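Local coordinates for hydrolase, haloacid dehalogenase-like family (Pseudomonas syringae pv. tomato, PDB 3S6J), which probably works as a metal-dependent phosphatase, possibly acting on sugar phosphates, and binds calcium at the probable active site of its haloacid dehalogenase-like domain, at residues S58-R61 and S66-D69; Q81-L86 and T122-A127; T102-K105 and K109-I112; D151-A156 and M177-R182. One frame throughout, in Å; residues are numbered along the deposited sequence.

Interaction 1. Residues S58-R61 and S66-D69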
# COMPACT_ATOMS: atom_id res chain seq x y z
N SER E 58 -14.74 3.20 -11.27
CA SER E 58 -13.39 3.02 -11.77
C SER E 58 -12.95 1.56 -11.76
O SER E 58 -12.53 1.02 -12.79
CB SER E 58 -12.41 3.89 -10.97
OG SER E 58 -11.17 3.91 -11.64
N LEU E 59 -13.06 0.91 -10.59
CA LEU E 59 -12.74 -0.51 -10.43
C LEU E 59 -13.60 -1.33 -11.38
O LEU E 59 -13.14 -2.29 -11.99
CB LEU E 59 -12.99 -0.96 -8.99
CG LEU E 59 -12.16 -0.24 -7.93
CD1 LEU E 59 -12.67 -0.48 -6.50
CD2 LEU E 59 -10.69 -0.64 -8.08
N SER E 60 -14.85 -0.91 -11.47
CA SER E 60 -15.86 -1.48 -12.34
C SER E 60 -15.35 -1.61 -13.77
O SER E 60 -15.14 -2.71 -14.29
CB SER E 60 -17.06 -0.53 -12.33
OG SER E 60 -18.26 -1.17 -12.70
N ARG E 61 -15.17 -0.46 -14.40
CA ARG E 61 -14.61 -0.38 -15.74
C ARG E 61 -13.28 -1.14 -15.90
O ARG E 61 -13.05 -1.77 -16.92
CB ARG E 61 -14.46 1.09 -16.13
CG ARG E 61 -13.47 1.35 -17.23
CD ARG E 61 -14.09 2.26 -18.27
NE ARG E 61 -14.72 1.49 -19.34
CZ ARG E 61 -15.58 2.00 -20.22
NH1 ARG E 61 -15.90 3.29 -20.17
NH2 ARG E 61 -16.10 1.22 -21.16
N SER E 66 -19.26 -3.34 -14.60
CA SER E 66 -20.19 -2.29 -14.18
C SER E 66 -21.05 -2.67 -12.98
O SER E 66 -21.48 -3.82 -12.83
CB SER E 66 -21.07 -1.78 -15.32
OG SER E 66 -22.30 -2.47 -15.36
N ILE E 67 -21.32 -1.69 -12.14
CA ILE E 67 -22.06 -1.92 -10.91
C ILE E 67 -23.27 -1.01 -10.86
O ILE E 67 -23.16 0.21 -11.02
CB ILE E 67 -21.16 -1.69 -9.67
CG1 ILE E 67 -19.94 -2.62 -9.70
CG2 ILE E 67 -21.95 -1.86 -8.39
CD1 ILE E 67 -18.89 -2.34 -8.63
N THR E 68 -24.44 -1.59 -10.65
CA THR E 68 -25.67 -0.84 -10.48
C THR E 68 -25.63 0.12 -9.29
O THR E 68 -24.82 -0.04 -8.36
CB THR E 68 -26.88 -1.77 -10.27
OG1 THR E 68 -26.66 -2.57 -9.10
CG2 THR E 68 -27.07 -2.68 -11.50
N ASP E 69 -26.53 1.10 -9.33
CA ASP E 69 -26.75 2.05 -8.24
C ASP E 69 -27.02 1.33 -6.93
O ASP E 69 -26.41 1.64 -5.91
CB ASP E 69 -27.95 2.93 -8.56
CG ASP E 69 -27.60 4.11 -9.43
OD1 ASP E 69 -26.40 4.27 -9.76
OD2 ASP E 69 -28.52 4.89 -9.76

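Interaction 2. Residues Q81-L86 and T122-A127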
# COMPACT_ATOMS: atom_id res chain seq x y z
N GLN E 81 -19.87 0.27 7.62
CA GLN E 81 -19.96 -0.64 8.74
C GLN E 81 -18.61 -1.26 9.06
O GLN E 81 -18.19 -1.28 10.22
CB GLN E 81 -21.04 -1.69 8.49
CG GLN E 81 -22.46 -1.11 8.53
CD GLN E 81 -23.44 -1.76 7.56
OE1 GLN E 81 -23.41 -2.98 7.33
NE2 GLN E 81 -24.32 -0.95 6.97
N ALA E 82 -17.91 -1.77 8.04
CA ALA E 82 -16.60 -2.37 8.29
C ALA E 82 -15.63 -1.33 8.83
O ALA E 82 -14.81 -1.64 9.70
CB ALA E 82 -16.05 -3.04 7.05
N TYR E 83 -15.72 -0.10 8.34
CA TYR E 83 -14.83 0.96 8.82
C TYR E 83 -15.09 1.22 10.30
O TYR E 83 -14.16 1.23 11.09
CB TYR E 83 -15.01 2.25 8.01
CG TYR E 83 -13.85 3.23 8.16
CD1 TYR E 83 -13.96 4.37 8.96
CD2 TYR E 83 -12.64 2.99 7.52
CE1 TYR E 83 -12.90 5.26 9.09
CE2 TYR E 83 -11.58 3.86 7.65
CZ TYR E 83 -11.71 4.99 8.43
OH TYR E 83 -10.63 5.83 8.54
N GLU E 84 -16.35 1.42 10.67
CA GLU E 84 -16.70 1.64 12.06
C GLU E 84 -16.02 0.59 12.93
O GLU E 84 -15.45 0.91 13.98
CB GLU E 84 -18.22 1.58 12.27
CG GLU E 84 -19.04 2.55 11.42
CD GLU E 84 -20.56 2.43 11.66
OE1 GLU E 84 -21.35 2.80 10.75
OE2 GLU E 84 -20.94 1.95 12.76
N ARG E 85 -16.07 -0.67 12.50
CA ARG E 85 -15.50 -1.74 13.30
C ARG E 85 -13.99 -1.58 13.45
O ARG E 85 -13.39 -2.16 14.34
CB ARG E 85 -15.85 -3.12 12.73
CG ARG E 85 -17.34 -3.47 12.85
CD ARG E 85 -17.65 -4.89 12.43
NE ARG E 85 -17.43 -5.14 11.01
CZ ARG E 85 -18.38 -5.07 10.06
NH1 ARG E 85 -19.63 -4.75 10.39
NH2 ARG E 85 -18.06 -5.31 8.79
N LEU E 86 -13.38 -0.78 12.60
CA LEU E 86 -11.94 -0.60 12.66
C LEU E 86 -11.54 0.74 13.29
O LEU E 86 -10.35 1.11 13.31
CB LEU E 86 -11.34 -0.73 11.27
CG LEU E 86 -11.60 -2.07 10.59
CD1 LEU E 86 -11.41 -1.96 9.09
CD2 LEU E 86 -10.71 -3.15 11.18
N THR E 122 -15.75 11.89 10.68
CA THR E 122 -15.89 12.06 12.13
C THR E 122 -14.96 11.12 12.89
O THR E 122 -14.37 11.49 13.90
CB THR E 122 -17.34 11.84 12.61
OG1 THR E 122 -18.21 12.78 11.97
CG2 THR E 122 -17.42 12.05 14.11
N ILE E 123 -14.84 9.89 12.38
CA ILE E 123 -13.95 8.90 12.98
C ILE E 123 -12.48 9.35 12.96
O ILE E 123 -11.79 9.30 13.99
CB ILE E 123 -14.11 7.53 12.29
CG1 ILE E 123 -15.45 6.89 12.69
CG2 ILE E 123 -12.93 6.62 12.61
CD1 ILE E 123 -15.99 5.87 11.71
N ASN E 124 -11.98 9.78 11.81
CA ASN E 124 -10.57 10.13 11.73
C ASN E 124 -10.24 11.34 12.60
O ASN E 124 -9.17 11.40 13.20
CB ASN E 124 -10.15 10.37 10.29
CG ASN E 124 -10.46 9.20 9.39
OD1 ASN E 124 -10.99 9.36 8.29
ND2 ASN E 124 -10.11 8.01 9.84
N LEU E 125 -11.17 12.29 12.67
CA LEU E 125 -10.98 13.51 13.43
C LEU E 125 -10.78 13.25 14.92
O LEU E 125 -10.04 13.97 15.59
CB LEU E 125 -12.19 14.43 13.24
CG LEU E 125 -12.44 15.05 11.87
CD1 LEU E 125 -13.81 15.68 11.84
CD2 LEU E 125 -11.39 16.07 11.53
N LYS E 126 -11.44 12.22 15.45
CA LYS E 126 -11.22 11.79 16.83
C LYS E 126 -9.74 11.54 17.09
O LYS E 126 -9.21 11.94 18.13
CB LYS E 126 -12.02 10.52 17.14
CG LYS E 126 -13.47 10.54 16.66
CD LYS E 126 -14.38 11.28 17.64
CE LYS E 126 -15.85 11.05 17.31
NZ LYS E 126 -16.75 11.48 18.42
N ALA E 127 -9.07 10.87 16.16
CA ALA E 127 -7.66 10.54 16.35
C ALA E 127 -6.81 11.79 16.47
O ALA E 127 -5.71 11.75 17.00
CB ALA E 127 -7.16 9.67 15.20

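Interaction 3. Residues T102-K105 and K109-I112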
# COMPACT_ATOMS: atom_id res chain seq x y z
N THR E 102 0.90 24.47 14.81
CA THR E 102 1.83 25.46 14.28
C THR E 102 1.10 26.50 13.42
O THR E 102 1.35 27.69 13.55
CB THR E 102 2.96 24.84 13.47
OG1 THR E 102 3.67 23.90 14.29
CG2 THR E 102 3.94 25.91 13.00
N LEU E 103 0.19 26.03 12.57
CA LEU E 103 -0.54 26.92 11.68
C LEU E 103 -1.44 27.90 12.43
O LEU E 103 -1.51 29.07 12.08
CB LEU E 103 -1.38 26.11 10.68
CG LEU E 103 -0.61 25.19 9.74
CD1 LEU E 103 -1.58 24.42 8.84
CD2 LEU E 103 0.39 25.97 8.90
N ASP E 104 -2.14 27.42 13.44
CA ASP E 104 -3.02 28.29 14.22
C ASP E 104 -2.21 29.38 14.90
O ASP E 104 -2.54 30.55 14.83
CB ASP E 104 -3.78 27.51 15.28
CG ASP E 104 -4.70 26.49 14.69
OD1 ASP E 104 -4.79 26.46 13.44
OD2 ASP E 104 -5.33 25.73 15.46
N LYS E 105 -1.14 28.96 15.57
CA LYS E 105 -0.29 29.86 16.32
C LYS E 105 0.30 30.92 15.39
O LYS E 105 0.75 31.98 15.83
CB LYS E 105 0.82 29.08 17.01
CG LYS E 105 1.56 29.88 18.06
CD LYS E 105 2.87 29.21 18.47
CE LYS E 105 3.67 30.10 19.42
NZ LYS E 105 4.12 31.37 18.77
N LYS E 109 -4.34 30.09 7.65
CA LYS E 109 -5.65 29.46 7.53
C LYS E 109 -5.56 28.08 6.88
O LYS E 109 -4.82 27.90 5.90
CB LYS E 109 -6.58 30.32 6.66
CG LYS E 109 -6.67 31.79 7.04
CD LYS E 109 -7.08 32.59 5.80
CE LYS E 109 -7.77 33.91 6.14
NZ LYS E 109 -6.84 34.97 6.66
N TRP E 110 -6.32 27.12 7.41
CA TRP E 110 -6.38 25.79 6.81
C TRP E 110 -7.77 25.19 6.88
O TRP E 110 -8.57 25.49 7.77
CB TRP E 110 -5.38 24.83 7.46
CG TRP E 110 -5.56 24.67 8.95
CD1 TRP E 110 -4.97 25.42 9.92
CD2 TRP E 110 -6.39 23.71 9.63
NE1 TRP E 110 -5.37 24.99 11.16
CE2 TRP E 110 -6.24 23.94 11.01
CE3 TRP E 110 -7.24 22.68 9.20
CZ2 TRP E 110 -6.91 23.17 11.97
CZ3 TRP E 110 -7.90 21.91 10.16
CH2 TRP E 110 -7.73 22.17 11.53
N CYS E 111 -8.04 24.33 5.91
CA CYS E 111 -9.30 23.62 5.84
C CYS E 111 -9.03 22.16 5.52
O CYS E 111 -8.07 21.84 4.82
CB CYS E 111 -10.19 24.23 4.75
SG CYS E 111 -11.87 23.60 4.72
N ILE E 112 -9.87 21.27 6.03
CA ILE E 112 -9.74 19.86 5.70
C ILE E 112 -10.70 19.58 4.56
O ILE E 112 -11.79 20.13 4.51
CB ILE E 112 -9.97 18.95 6.91
CG1 ILE E 112 -8.72 18.97 7.78
CG2 ILE E 112 -10.34 17.53 6.48
CD1 ILE E 112 -8.92 18.43 9.18

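Interaction 4. Residues D151-A156 and M177-R182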
# COMPACT_ATOMS: atom_id res chain seq x y z
N ASP E 151 -13.91 20.05 -7.01
CA ASP E 151 -15.00 20.54 -6.17
C ASP E 151 -14.61 20.77 -4.73
O ASP E 151 -14.78 21.87 -4.21
CB ASP E 151 -16.19 19.59 -6.22
CG ASP E 151 -17.29 20.10 -7.12
OD1 ASP E 151 -17.00 20.99 -7.95
OD2 ASP E 151 -18.44 19.61 -6.99
N LEU E 152 -14.12 19.71 -4.08
CA LEU E 152 -13.79 19.78 -2.66
C LEU E 152 -12.80 20.91 -2.32
O LEU E 152 -12.95 21.58 -1.30
CB LEU E 152 -13.22 18.44 -2.16
CG LEU E 152 -14.07 17.35 -1.50
CD1 LEU E 152 -15.37 17.87 -0.92
CD2 LEU E 152 -14.34 16.21 -2.44
N PHE E 153 -11.78 21.10 -3.15
CA PHE E 153 -10.73 22.06 -2.83
C PHE E 153 -11.23 23.47 -3.00
O PHE E 153 -10.87 24.37 -2.25
CB PHE E 153 -9.48 21.81 -3.68
CG PHE E 153 -8.79 20.50 -3.38
CD1 PHE E 153 -8.98 19.86 -2.16
CD2 PHE E 153 -7.93 19.92 -4.30
CE1 PHE E 153 -8.34 18.66 -1.88
CE2 PHE E 153 -7.28 18.72 -4.01
CZ PHE E 153 -7.49 18.09 -2.81
N LEU E 154 -12.07 23.66 -4.02
CA LEU E 154 -12.71 24.94 -4.30
C LEU E 154 -13.62 25.34 -3.15
O LEU E 154 -13.60 26.49 -2.71
CB LEU E 154 -13.50 24.86 -5.62
CG LEU E 154 -12.65 24.55 -6.86
CD1 LEU E 154 -13.48 24.38 -8.10
CD2 LEU E 154 -11.58 25.63 -7.06
N ALA E 155 -14.42 24.39 -2.67
CA ALA E 155 -15.30 24.64 -1.53
C ALA E 155 -14.48 24.96 -0.28
O ALA E 155 -14.88 25.78 0.53
CB ALA E 155 -16.23 23.45 -1.28
N ALA E 156 -13.32 24.32 -0.16
CA ALA E 156 -12.42 24.55 0.96
C ALA E 156 -11.77 25.93 0.87
O ALA E 156 -11.73 26.66 1.86
CB ALA E 156 -11.36 23.47 1.01
N MSE E 177 -3.52 15.23 -5.80
CA MSE E 177 -2.62 15.98 -6.67
C MSE E 177 -3.31 16.35 -7.98
O MSE E 177 -3.23 17.49 -8.43
CB MSE E 177 -1.33 15.19 -6.94
CG MSE E 177 -0.48 14.92 -5.70
SE MSE E 177 -0.09 16.58 -4.72
CE MSE E 177 -1.41 16.41 -3.31
N LEU E 178 -3.98 15.36 -8.57
CA LEU E 178 -4.80 15.57 -9.74
C LEU E 178 -5.83 16.70 -9.51
O LEU E 178 -5.87 17.67 -10.29
CB LEU E 178 -5.51 14.25 -10.11
CG LEU E 178 -5.00 13.42 -11.31
CD1 LEU E 178 -3.56 13.64 -11.68
CD2 LEU E 178 -5.29 11.94 -11.14
N ALA E 179 -6.62 16.60 -8.45
CA ALA E 179 -7.58 17.66 -8.16
C ALA E 179 -6.88 19.01 -7.93
O ALA E 179 -7.42 20.06 -8.28
CB ALA E 179 -8.46 17.29 -6.97
N ALA E 180 -5.70 18.98 -7.32
CA ALA E 180 -5.01 20.23 -7.03
C ALA E 180 -4.66 20.91 -8.35
O ALA E 180 -4.91 22.10 -8.54
CB ALA E 180 -3.76 19.99 -6.19
N ARG E 181 -4.06 20.14 -9.25
CA ARG E 181 -3.64 20.65 -10.54
C ARG E 181 -4.83 21.10 -11.41
O ARG E 181 -4.74 22.06 -12.16
CB ARG E 181 -2.80 19.60 -11.27
CG ARG E 181 -1.47 19.27 -10.61
CD ARG E 181 -0.68 20.55 -10.33
NE ARG E 181 -0.63 21.36 -11.53
CZ ARG E 181 -0.62 22.68 -11.58
NH1 ARG E 181 -0.64 23.42 -10.47
NH2 ARG E 181 -0.61 23.27 -12.77
N ARG E 182 -5.95 20.40 -11.28
CA ARG E 182 -7.16 20.75 -12.05
C ARG E 182 -7.74 22.11 -11.71
O ARG E 182 -8.33 22.76 -12.56
CB ARG E 182 -8.20 19.65 -11.95
CG ARG E 182 -8.00 18.57 -13.01
CD ARG E 182 -8.83 17.32 -12.75
NE ARG E 182 -10.26 17.58 -12.96
CZ ARG E 182 -11.21 16.65 -12.89
NH1 ARG E 182 -10.90 15.40 -12.59
NH2 ARG E 182 -12.47 16.99 -13.09

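Interaction 1. Residues S58-R61 and S66-D69
Ser-60, on helix 52-63, directs its hydroxyl at the backbone of Ser-66 and Ile-67, residues of the loop that follows the helix. The polar approaches come first. With OG anti to the backbone N (chi1 -158°), the hydroxyl leaves the helix on the side of the returning chain. The model brings this oxygen too close to the alpha carbon of Ser-66 to be trusted, so every distance to it shares that doubt. As modelled, Ser-60 OG lies 3.1 Å from Ser-66 N and 3.2 Å from Ile-67 N, yet neither N-H points well enough at it for a hydrogen bond. A small side chain suits the place, since the CA atoms of Ser-60 and Ser-66 are only 4.8 Å apart.

The remaining contacts are van der Waals approaches of carbon to the same oxygen, equally doubtful in detail: Ile-67 CG1 is 3.7 Å and Ser-66 CB 3.9 Å from Ser-60 OG. The branched Ile-67 side chain also meets Ile-37 from another loop.

Backbone shape completes the turn. Ser-66 has a positive phi (108°), unusual for a residue with a side chain, though the backbone beside the clash may not be modelled reliably. Thr-68 then occupies the N-cap of the next helix, its OG1 making a weak hydrogen bond to Gln-71 N. Together these features form a helix-loop-helix connection between helices 52-63 and 69-85, consistent with the helical cap that haloacid dehalogenase-like enzymes commonly insert into their alpha/beta core.

Interaction 2. Residues Q81-L86 and T122-A127
Tyr-83 lays the CD1-CE1 edge of its ring along Ile-123, with its CD1 3.7 Å from the Ile-123 CD1 methyl and its CE1 3.8 Å from Ile-123 CG2. The two side chains run antiparallel alongside each other, and the Ile-123 CD1 methyl comes near the backbone at Glu-84 CA. A branched aliphatic suits so long an aromatic edge.

Beyond that edge the phenol oxygen accepts a short, nearly straight hydrogen bond: Asn-124 ND2 to Tyr-83 OH is 2.6 Å, with 174° at the hydrogen. The oxygen lies in the amide plane, and that plane stands 84° from the ring. Asparagine suits this place: its amide offers the phenol an N-H, and its side chain lies about 4 Å from that of the calcium ligand Asp-14 (nearest atoms). With CG anti to the backbone N (chi1 -162°), the Tyr-83 ring bridges helices whose local axes, almost parallel, come no nearer than 11.6 Å.

Helix 69-85, probably part of the cap, is thus joined to helix 118-127 beside the core sheet. Tyr-83 also packs on Gln-23 of helix 21-34, whereas Asn-124 touches Thr-18 of strand 18-19, and both meet Ser-20 and Ile-90.

Interaction 3. Residues T102-K105 and K109-I112
Trp-110 reaches from strand 110-113 to Leu-103 and Asp-104 on helix 96-105, and its contacts change from apolar to polar along the side chain. At the base, Trp-110 CB lies 4.1 Å from Leu-103 CD1. CG sits between the backbone N and the carbonyl carbon (chi1 58°), a setting that swings the indole over to the helix. There Trp-110 CG is 4.0 Å from Leu-103 CD1, and the next ring atom, Trp-110 CD1, comes to 3.7 Å from that methyl and also touches Leu-103 CB.

This is the helix-to-strand connection of a Rossmann-like core: a short loop reverses the chain, and the strand enters the parallel sheet beside strand 8-11. Phe-9 and Phe-11 of that strand meet the indole too, so a bulky aromatic suits this layer, while leucine supplies methyls on its buried side.

Further along the ring, NE1 gives its hydrogen to Asp-104, whose carboxylate is a fitting acceptor on the exposed side of the helix: Trp-110 NE1 to Asp-104 OD1 is 2.8 Å, with 164° at the hydrogen. OD1 receives it through its syn lone pair, and because carboxylate and ring are nearly coplanar, 4° apart, the N-H points almost within the plane of its acceptor.

Interaction 4. Residues D151-A156 and M177-R182
The backbones of segments 151-156 and 177-182 come closest at Phe-153 and Ala-180, whose CA atoms are 7.3 Å apart. Both segments are regular helix, with i to i-4 backbone hydrogen bonds such as Ala-155 N to Asp-151 O and Arg-181 N to Met-177 O. Such spacing leaves little depth for side chains on both sides, and the sequence divides the room unequally: one large ring against two alanines.

Phe-153 supplies the ring. Its CG is anti to the carbonyl carbon (chi1 -67°), which sends the ring across to the second helix, where CD2 and CE2 do the touching. Phe-153 CE2 lies 3.5 Å from Ala-179 CB, while Phe-153 CD2 is 3.8 Å from the same methyl. Ala-180 meets the ring chiefly through its backbone: its N lies at the ring edge, in plane, 3.7 Å from Phe-153 CE2, whereas the Ala-180 CB methyl is farther from CE2, at 4.3 Å. Both Phe-153 and Ala-180 also pack on Val-169 of strand 167-171, and Phe-153 meets Ile-10 of strand 8-11, so the ring lies between the two helices and the sheet.

With no hydrogen bond across the segments and all three touching residues buried, this contact depends on shape and on the exclusion of water, and the small alanine methyls are consistent with an approach close enough for one phenyl ring to join the helices.

In the fold
The four contacts span the probable cap and the core. Interaction 1 lies at the far end of the cap, its centre 25 Å from that of interaction 2, where helix 69-85 meets the core. Interactions 3 and 4 pack helices on opposite faces of the parallel sheet and meet through it, Cys-111 SG lying 3.7 Å from Ala-156 CB. Interaction 2 joins interaction 3 where Leu-125 CD2 comes within 4.1 Å of Ile-112 CD1. Two of them lie near the calcium bound by Asp-12, Asp-14 and Asp-172: the Asn-124 side chain is about 8 Å from the ion and 4 Å from that of Asp-14, the Phe-153 side chain about 9 Å from the ion and 6 Å from that of Asp-12.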